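CdiA-CT toxin, Conserved domain protein (Yersinia pseudotuberculosis serotype O:3, PDB 4ZQU) is the toxic C-terminal domain of a contact-dependent growth inhibition protein, probably a PDDEXK-type endonuclease, here bound to its immunity protein. Local coordinates at residues R16-D28 against V64-V78. Numbering follows the deposited sequence.
Sequences RLPPNFKTYDYFD and VTAKFEKASLSGVTV
With CG anti to its own backbone N (chi1 -157°), Phe21 swings its ring onto Leu73 and Ala71, while Tyr24, whose CG is turned away from its carbonyl carbon (chi1 -61°), sends its ring to Phe68. Both aromatics belong to a type II' beta turn, 21-24, that packs on a beta hairpin, strands 70-73 and 76-79 closed by a type I' turn from Leu73 to Val76, in a toxin domain of the PDDEXK endonuclease clan. Phe21 suits the middle of the hairpin because its flat ring reaches both strands. Leu73 CD2 sits over one face, 4.2 Å from the ring centroid, as a CH-pi contact; Ala71 CB touches CE2, and the branched Val78 brings CG2 to CZ at 3.6 Å. Nearer the hairpin turn, the rigid Pro18 rests its CG on Val76 CG2, while a water joins Pro19 O to Ser74 OG. Lys22 lays its bent aliphatic chain over Ala71 CB and past the Phe68 ring, and its NZ goes on to a salt bridge with Glu137 of the CdiI chain. That chain also adds a strand to the hairpin by beta augmentation. At the helix end, Thr23 CG2 packs against Val64 CG1 and, more tightly, Thr65 CG2 (3.5 Å). The Tyr24 edge points into the face of Phe68 in a tilted edge-to-face pair, planes at 57°, with CE2 3.3 Å above the middle of that ring. Phe68, just past the helix, has Lys70 N over its opposite face. Thr65 O, in the last turn of the helix, accepts from Lys86 NZ and also from Tyr24 OH; the modelled 2.4 Å between Tyr24 OH and Thr65 O is implausibly short, so its exact length is doubtful.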
loop_
_atom_site.group_PDB
_atom_site.type_symbol
_atom_site.label_atom_id
_atom_site.label_comp_id
_atom_site.label_asym_id
_atom_site.label_seq_id
_atom_site.Cartn_x
_atom_site.Cartn_y
_atom_site.Cartn_z
ATOM N N ARG A 16 8.088 -8.322 -0.572
ATOM C CA ARG A 16 7.046 -8.749 0.358
ATOM C C ARG A 16 6.369 -7.584 1.068
ATOM O O ARG A 16 7.017 -6.792 1.755
ATOM C CB ARG A 16 7.612 -9.710 1.401
ATOM C CG ARG A 16 6.587 -10.125 2.440
ATOM C CD ARG A 16 5.642 -11.173 1.892
ATOM N NE ARG A 16 6.146 -12.518 2.143
ATOM C CZ ARG A 16 5.531 -13.415 2.909
ATOM N NH1 ARG A 16 4.377 -13.114 3.488
ATOM N NH2 ARG A 16 6.066 -14.613 3.088
ATOM N N LEU A 17 5.056 -7.495 0.890
ATOM C CA LEU A 17 4.243 -6.504 1.576
ATOM C C LEU A 17 3.880 -6.997 2.970
ATOM O O LEU A 17 3.820 -8.205 3.203
ATOM C CB LEU A 17 2.980 -6.209 0.769
ATOM C CG LEU A 17 3.196 -5.487 -0.559
ATOM C CD1 LEU A 17 1.950 -5.588 -1.412
ATOM C CD2 LEU A 17 3.558 -4.037 -0.307
ATOM N N PRO A 18 3.642 -6.063 3.906
ATOM C CA PRO A 18 3.223 -6.448 5.257
ATOM C C PRO A 18 1.905 -7.214 5.217
ATOM O O PRO A 18 1.094 -6.965 4.324
ATOM C CB PRO A 18 3.068 -5.103 5.978
ATOM C CG PRO A 18 2.862 -4.107 4.884
ATOM C CD PRO A 18 3.705 -4.599 3.750
ATOM N N PRO A 19 1.700 -8.137 6.169
ATOM C CA PRO A 19 0.559 -9.056 6.180
ATOM C C PRO A 19 -0.789 -8.378 5.949
ATOM O O PRO A 19 -0.999 -7.239 6.372
ATOM C CB PRO A 19 0.621 -9.662 7.583
ATOM C CG PRO A 19 2.062 -9.626 7.922
ATOM C CD PRO A 19 2.584 -8.352 7.327
ATOM N N ASN A 20 -1.675 -9.087 5.256
ATOM C CA ASN A 20 -3.042 -8.642 5.013
ATOM C C ASN A 20 -3.128 -7.309 4.272
ATOM O O ASN A 20 -4.030 -6.506 4.524
ATOM C CB ASN A 20 -3.803 -8.554 6.337
ATOM C CG ASN A 20 -3.737 -9.844 7.129
ATOM O OD1 ASN A 20 -3.191 -9.883 8.232
ATOM N ND2 ASN A 20 -4.293 -10.911 6.568
ATOM N N PHE A 21 -2.195 -7.075 3.355
ATOM C CA PHE A 21 -2.237 -5.859 2.551
ATOM C C PHE A 21 -3.259 -6.026 1.433
ATOM O O PHE A 21 -2.892 -6.197 0.266
ATOM C CB PHE A 21 -0.865 -5.530 1.966
ATOM C CG PHE A 21 -0.695 -4.082 1.608
ATOM C CD1 PHE A 21 -0.018 -3.227 2.460
ATOM C CD2 PHE A 21 -1.223 -3.572 0.431
ATOM C CE1 PHE A 21 0.140 -1.894 2.143
ATOM C CE2 PHE A 21 -1.068 -2.235 0.107
ATOM C CZ PHE A 21 -0.385 -1.395 0.966
ATOM N N LYS A 22 -4.536 -5.959 1.800
ATOM C CA LYS A 22 -5.624 -6.320 0.899
ATOM C C LYS A 22 -5.386 -7.725 0.355
ATOM O O LYS A 22 -5.305 -8.696 1.112
ATOM C CB LYS A 22 -5.754 -5.319 -0.251
ATOM C CG LYS A 22 -6.286 -3.957 0.159
ATOM C CD LYS A 22 -7.768 -3.847 -0.172
ATOM C CE LYS A 22 -8.120 -2.490 -0.762
ATOM N NZ LYS A 22 -9.149 -1.802 0.065
ATOM N N THR A 23 -5.248 -7.818 -0.961
ATOM C CA THR A 23 -5.030 -9.093 -1.623
ATOM C C THR A 23 -3.585 -9.223 -2.106
ATOM O O THR A 23 -3.141 -10.311 -2.467
ATOM C CB THR A 23 -5.989 -9.257 -2.805
ATOM O OG1 THR A 23 -5.778 -10.527 -3.429
ATOM C CG2 THR A 23 -5.755 -8.151 -3.818
ATOM N N TYR A 24 -2.853 -8.113 -2.099
ATOM C CA TYR A 24 -1.484 -8.095 -2.607
ATOM C C TYR A 24 -0.485 -8.573 -1.560
ATOM O O TYR A 24 -0.429 -8.042 -0.450
ATOM C CB TYR A 24 -1.108 -6.691 -3.083
ATOM C CG TYR A 24 -1.967 -6.173 -4.215
ATOM C CD1 TYR A 24 -2.557 -7.046 -5.120
ATOM C CD2 TYR A 24 -2.194 -4.814 -4.371
ATOM C CE1 TYR A 24 -3.347 -6.579 -6.154
ATOM C CE2 TYR A 24 -2.983 -4.335 -5.403
ATOM C CZ TYR A 24 -3.557 -5.223 -6.291
ATOM O OH TYR A 24 -4.342 -4.754 -7.320
ATOM N N ASP A 25 0.307 -9.575 -1.925
ATOM C CA ASP A 25 1.294 -10.141 -1.015
ATOM C C ASP A 25 2.696 -9.660 -1.369
ATOM O O ASP A 25 3.532 -9.455 -0.492
ATOM C CB ASP A 25 1.223 -11.668 -1.045
ATOM C CG ASP A 25 -0.152 -12.190 -0.668
ATOM O OD1 ASP A 25 -0.749 -11.661 0.292
ATOM O OD2 ASP A 25 -0.644 -13.121 -1.336
ATOM N N TYR A 26 2.941 -9.473 -2.661
ATOM C CA TYR A 26 4.235 -8.995 -3.133
ATOM C C TYR A 26 4.096 -7.792 -4.050
ATOM O O TYR A 26 3.105 -7.647 -4.764
ATOM C CB TYR A 26 4.987 -10.108 -3.858
ATOM C CG TYR A 26 5.407 -11.227 -2.948
ATOM C CD1 TYR A 26 6.608 -11.169 -2.258
ATOM C CD2 TYR A 26 4.597 -12.340 -2.768
ATOM C CE1 TYR A 26 6.994 -12.187 -1.414
ATOM C CE2 TYR A 26 4.976 -13.365 -1.927
ATOM C CZ TYR A 26 6.175 -13.281 -1.251
ATOM O OH TYR A 26 6.560 -14.301 -0.414
ATOM N N PHE A 27 5.107 -6.931 -4.026
ATOM C CA PHE A 27 5.136 -5.758 -4.880
ATOM C C PHE A 27 6.554 -5.512 -5.366
ATOM O O PHE A 27 7.444 -5.230 -4.566
ATOM C CB PHE A 27 4.608 -4.534 -4.129
ATOM C CG PHE A 27 4.468 -3.304 -4.985
ATOM C CD1 PHE A 27 3.976 -3.392 -6.272
ATOM C CD2 PHE A 27 4.828 -2.060 -4.499
ATOM C CE1 PHE A 27 3.842 -2.262 -7.061
ATOM C CE2 PHE A 27 4.699 -0.928 -5.286
ATOM C CZ PHE A 27 4.205 -1.032 -6.566
ATOM N N ASP A 28 6.772 -5.641 -6.671
ATOM C CA ASP A 28 8.069 -5.308 -7.249
ATOM C C ASP A 28 8.258 -3.801 -7.136
ATOM O O ASP A 28 7.639 -3.034 -7.866
ATOM C CB ASP A 28 8.161 -5.774 -8.704
ATOM C CG ASP A 28 9.576 -5.694 -9.260
ATOM O OD1 ASP A 28 10.274 -4.694 -8.994
ATOM O OD2 ASP A 28 9.988 -6.633 -9.971
ATOM N N VAL A 64 -10.818 -8.162 -6.358
ATOM C CA VAL A 64 -10.112 -7.289 -5.426
ATOM C C VAL A 64 -8.803 -6.780 -6.025
ATOM O O VAL A 64 -8.461 -5.605 -5.886
ATOM C CB VAL A 64 -9.814 -8.008 -4.097
ATOM C CG1 VAL A 64 -9.106 -7.075 -3.132
ATOM C CG2 VAL A 64 -11.099 -8.522 -3.482
ATOM N N THR A 65 -8.078 -7.670 -6.692
ATOM C CA THR A 65 -6.834 -7.294 -7.349
ATOM C C THR A 65 -7.094 -6.261 -8.437
ATOM O O THR A 65 -6.331 -5.311 -8.602
ATOM C CB THR A 65 -6.130 -8.514 -7.979
ATOM O OG1 THR A 65 -6.891 -8.980 -9.099
ATOM C CG2 THR A 65 -5.988 -9.638 -6.972
ATOM N N ALA A 66 -8.188 -6.451 -9.168
ATOM C CA ALA A 66 -8.507 -5.622 -10.327
ATOM C C ALA A 66 -9.141 -4.290 -9.936
ATOM O O ALA A 66 -8.838 -3.257 -10.528
ATOM C CB ALA A 66 -9.427 -6.381 -11.278
ATOM N N LYS A 67 -10.023 -4.322 -8.941
ATOM C CA LYS A 67 -10.721 -3.120 -8.492
ATOM C C LYS A 67 -9.916 -2.347 -7.454
ATOM O O LYS A 67 -10.444 -1.463 -6.781
ATOM C CB LYS A 67 -12.088 -3.482 -7.929
ATOM N N PHE A 68 -8.638 -2.683 -7.324
ATOM C CA PHE A 68 -7.771 -2.014 -6.366
ATOM C C PHE A 68 -7.446 -0.589 -6.807
ATOM O O PHE A 68 -6.929 -0.370 -7.905
ATOM C CB PHE A 68 -6.481 -2.811 -6.174
ATOM C CG PHE A 68 -5.507 -2.172 -5.230
ATOM C CD1 PHE A 68 -5.542 -2.467 -3.881
ATOM C CD2 PHE A 68 -4.552 -1.280 -5.693
ATOM C CE1 PHE A 68 -4.647 -1.884 -3.012
ATOM C CE2 PHE A 68 -3.658 -0.692 -4.827
ATOM C CZ PHE A 68 -3.705 -0.995 -3.485
ATOM N N GLU A 69 -7.747 0.375 -5.942
ATOM C CA GLU A 69 -7.425 1.773 -6.204
ATOM C C GLU A 69 -6.261 2.237 -5.335
ATOM O O GLU A 69 -5.281 2.795 -5.833
ATOM C CB GLU A 69 -8.645 2.664 -5.959
ATOM C CG GLU A 69 -8.342 4.158 -6.036
ATOM C CD GLU A 69 -9.557 5.016 -5.739
ATOM O OE1 GLU A 69 -10.647 4.446 -5.531
ATOM O OE2 GLU A 69 -9.420 6.258 -5.710
ATOM N N LYS A 70 -6.374 2.000 -4.033
ATOM C CA LYS A 70 -5.370 2.449 -3.079
ATOM C C LYS A 70 -5.531 1.732 -1.744
ATOM O O LYS A 70 -6.650 1.481 -1.299
ATOM C CB LYS A 70 -5.463 3.967 -2.888
ATOM C CG LYS A 70 -4.468 4.540 -1.892
ATOM C CD LYS A 70 -4.335 6.051 -2.038
ATOM C CE LYS A 70 -5.633 6.771 -1.711
ATOM N NZ LYS A 70 -5.452 8.251 -1.696
ATOM N N ALA A 71 -4.408 1.386 -1.121
ATOM C CA ALA A 71 -4.409 0.816 0.223
ATOM C C ALA A 71 -3.256 1.386 1.034
ATOM O O ALA A 71 -2.123 1.444 0.561
ATOM C CB ALA A 71 -4.322 -0.701 0.170
ATOM N N SER A 72 -3.555 1.812 2.256
ATOM C CA SER A 72 -2.547 2.366 3.151
ATOM C C SER A 72 -2.705 1.763 4.539
ATOM O O SER A 72 -3.691 2.022 5.230
ATOM C CB SER A 72 -2.654 3.893 3.214
ATOM O OG SER A 72 -1.589 4.456 3.965
ATOM N N LEU A 73 -1.729 0.955 4.938
ATOM C CA LEU A 73 -1.809 0.228 6.198
ATOM C C LEU A 73 -0.426 -0.238 6.644
ATOM O O LEU A 73 0.457 -0.448 5.814
ATOM C CB LEU A 73 -2.759 -0.964 6.059
ATOM C CG LEU A 73 -2.412 -1.999 4.984
ATOM C CD1 LEU A 73 -1.910 -3.290 5.617
ATOM C CD2 LEU A 73 -3.603 -2.267 4.071
ATOM N N SER A 74 -0.251 -0.393 7.956
ATOM C CA SER A 74 1.023 -0.808 8.554
ATOM C C SER A 74 2.174 0.122 8.179
ATOM O O SER A 74 3.327 -0.302 8.128
ATOM C CB SER A 74 1.374 -2.244 8.149
ATOM O OG SER A 74 0.400 -3.159 8.612
ATOM N N GLY A 75 1.854 1.387 7.916
ATOM C CA GLY A 75 2.857 2.377 7.564
ATOM C C GLY A 75 3.306 2.326 6.113
ATOM O O GLY A 75 4.323 2.917 5.758
ATOM N N VAL A 76 2.550 1.624 5.273
ATOM C CA VAL A 76 2.885 1.493 3.855
ATOM C C VAL A 76 1.734 1.949 2.957
ATOM O O VAL A 76 0.573 1.629 3.213
ATOM C CB VAL A 76 3.251 0.035 3.496
ATOM C CG1 VAL A 76 3.649 -0.082 2.023
ATOM C CG2 VAL A 76 4.369 -0.469 4.392
ATOM N N THR A 77 2.065 2.690 1.901
ATOM C CA THR A 77 1.061 3.201 0.970
ATOM C C THR A 77 1.290 2.698 -0.456
ATOM O O THR A 77 2.389 2.819 -0.999
ATOM C CB THR A 77 1.040 4.747 0.959
ATOM O OG1 THR A 77 0.711 5.236 2.267
ATOM C CG2 THR A 77 0.017 5.263 -0.046
ATOM N N VAL A 78 0.247 2.123 -1.049
ATOM C CA VAL A 78 0.278 1.670 -2.437
ATOM C C VAL A 78 -1.014 2.071 -3.144
ATOM O O VAL A 78 -2.099 1.895 -2.594
ATOM C CB VAL A 78 0.453 0.133 -2.545
ATOM C CG1 VAL A 78 0.516 -0.299 -4.006
ATOM C CG2 VAL A 78 1.697 -0.332 -1.800
HETATM O O HOH W 1 -0.096 -5.825 8.382
#